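Local coordinates for prophage MuSo2, 43 kDa tail protein (Shewanella oneidensis, PDB 3CDD), which probably serves as a structural baseplate protein of a Mu-like prophage tail, with a role in tail assembly, at residues N116-L119 against T120-A123. Residues are numbered along the deposited sequence; the frame is centred on the assembly and turned at random.
Sequences NQTL and TQIA
Thr118 holds OG1 between its own backbone N and carbonyl carbon (chi1 63°), which turns the hydroxyl toward the first turn of the helix. Gln121 sets CG beside its backbone N (chi1 -70°) and stretches out from there, so its amide reaches back to the residue before the helix. The two form a capping box. Gln121 N donates to Thr118 OG1 at 3.2 Å in a nearly straight bond. In return, Thr118 N donates to Gln121 OE1 at 2.9 Å, lying in the plane of the side-chain carbonyl. Thr118 OG1 also makes a weak bond to the same OE1, 3.3 Å away. Thr118 is thus the N-cap, and its hydroxyl satisfies an N-H of the first turn. Regular helical bonding follows, Ile122 N to Thr118 O and Ala123 N to Leu119 O.

The Gln117 side chain lies across that of Gln121. Its OE1 sits 3.2 Å from Gln121 CB, and the two amide planes are 22° apart. Gln117 NE2 is hydrogen-bonded to Asn115 O. Nearer the backbone, Gln117 CB packs against Ile122 CG1 at 3.7 Å.

The cap lies where the short link from strand 113-115 enters helix 119-127, within the region that matches the gp44-like second-domain family. Leu119, Ile122 and Ala123 pack on helix 155-164, while Thr120 touches Val136 of strand 134-136 and Ile180 of strand 178-181.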
ATOM      1  N   ASN A 116     -16.909  33.788 -18.727  1.00 27.44           N
ATOM      2  CA  ASN A 116     -16.661  33.912 -20.174  1.00 27.81           C
ATOM      3  C   ASN A 116     -15.170  33.927 -20.518  1.00 27.87           C
ATOM      4  O   ASN A 116     -14.717  34.664 -21.395  1.00 27.95           O
ATOM      5  CB  ASN A 116     -17.404  35.134 -20.746  1.00 27.82           C
ATOM      6  CG  ASN A 116     -18.902  35.042 -20.537  1.00 29.21           C
ATOM      7  OD1 ASN A 116     -19.527  34.060 -20.937  1.00 31.82           O
ATOM      8  ND2 ASN A 116     -19.494  36.068 -19.915  1.00 29.99           N
ATOM      9  N   GLN A 117     -14.422  33.090 -19.803  1.00 27.85           N
ATOM     10  CA  GLN A 117     -12.981  33.003 -19.939  1.00 28.12           C
ATOM     11  C   GLN A 117     -12.603  31.712 -20.634  1.00 28.19           C
ATOM     12  O   GLN A 117     -13.215  30.663 -20.400  1.00 28.55           O
ATOM     13  CB  GLN A 117     -12.319  33.031 -18.554  1.00 28.15           C
ATOM     14  CG  GLN A 117     -12.617  34.279 -17.720  1.00 28.81           C
ATOM     15  CD  GLN A 117     -12.074  35.540 -18.361  1.00 30.55           C
ATOM     16  OE1 GLN A 117     -10.862  35.693 -18.509  1.00 32.74           O
ATOM     17  NE2 GLN A 117     -12.965  36.445 -18.757  1.00 28.32           N
ATOM     18  N   THR A 118     -11.590  31.789 -21.490  1.00 27.82           N
ATOM     19  CA  THR A 118     -10.973  30.585 -22.022  1.00 27.84           C
ATOM     20  C   THR A 118     -10.108  29.896 -20.956  1.00 27.69           C
ATOM     21  O   THR A 118      -9.812  30.471 -19.894  1.00 27.24           O
ATOM     22  CB  THR A 118     -10.104  30.878 -23.268  1.00 27.93           C
ATOM     23  OG1 THR A 118      -9.017  31.739 -22.905  1.00 28.61           O
ATOM     24  CG2 THR A 118     -10.943  31.529 -24.369  1.00 26.72           C
ATOM     25  N   LEU A 119      -9.724  28.651 -21.251  1.00 27.51           N
ATOM     26  CA  LEU A 119      -8.776  27.912 -20.445  1.00 27.17           C
ATOM     27  C   LEU A 119      -7.492  28.707 -20.241  1.00 27.43           C
ATOM     28  O   LEU A 119      -6.915  28.704 -19.139  1.00 27.69           O
ATOM     29  CB  LEU A 119      -8.459  26.563 -21.114  1.00 27.25           C
ATOM     30  CG  LEU A 119      -7.397  25.637 -20.492  1.00 28.88           C
ATOM     31  CD1 LEU A 119      -7.774  25.234 -19.066  1.00 29.24           C
ATOM     32  CD2 LEU A 119      -7.133  24.408 -21.367  1.00 26.74           C
ATOM     33  N   THR A 120      -7.034  29.370 -21.298  1.00 27.05           N
ATOM     34  CA  THR A 120      -5.787  30.124 -21.247  1.00 27.09           C
ATOM     35  C   THR A 120      -5.905  31.350 -20.338  1.00 26.89           C
ATOM     36  O   THR A 120      -4.997  31.627 -19.551  1.00 26.46           O
ATOM     37  CB  THR A 120      -5.257  30.515 -22.669  1.00 27.58           C
ATOM     38  OG1 THR A 120      -5.002  29.327 -23.425  1.00 28.23           O
ATOM     39  CG2 THR A 120      -3.943  31.339 -22.583  1.00 26.26           C
ATOM     40  N   GLN A 121      -7.013  32.078 -20.431  1.00 26.54           N
ATOM     41  CA  GLN A 121      -7.215  33.198 -19.523  1.00 26.49           C
ATOM     42  C   GLN A 121      -7.286  32.736 -18.064  1.00 26.20           C
ATOM     43  O   GLN A 121      -6.688  33.355 -17.174  1.00 25.94           O
ATOM     44  CB  GLN A 121      -8.454  34.017 -19.897  1.00 26.91           C
ATOM     45  CG  GLN A 121      -8.306  34.806 -21.187  1.00 27.04           C
ATOM     46  CD  GLN A 121      -9.643  35.235 -21.737  1.00 27.74           C
ATOM     47  OE1 GLN A 121     -10.583  34.439 -21.801  1.00 26.32           O
ATOM     48  NE2 GLN A 121      -9.743  36.503 -22.130  1.00 27.21           N
ATOM     49  N   ILE A 122      -7.998  31.645 -17.811  1.00 26.22           N
ATOM     50  CA  ILE A 122      -8.079  31.142 -16.441  1.00 26.33           C
ATOM     51  C   ILE A 122      -6.674  30.737 -15.936  1.00 26.83           C
ATOM     52  O   ILE A 122      -6.262  31.129 -14.846  1.00 26.67           O
ATOM     53  CB  ILE A 122      -9.153  30.021 -16.281  1.00 26.00           C
ATOM     54  CG1 ILE A 122     -10.553  30.636 -16.409  1.00 25.44           C
ATOM     55  CG2 ILE A 122      -8.987  29.290 -14.941  1.00 25.24           C
ATOM     56  CD1 ILE A 122     -11.635  29.667 -16.815  1.00 24.42           C
ATOM     57  N   ALA A 123      -5.935  29.993 -16.753  1.00 28.00           N
ATOM     58  CA  ALA A 123      -4.603  29.503 -16.374  1.00 28.79           C
ATOM     59  C   ALA A 123      -3.652  30.664 -16.090  1.00 29.73           C
ATOM     60  O   ALA A 123      -2.888  30.594 -15.131  1.00 30.62           O
ATOM     61  CB  ALA A 123      -4.033  28.555 -17.438  1.00 28.16           C
TER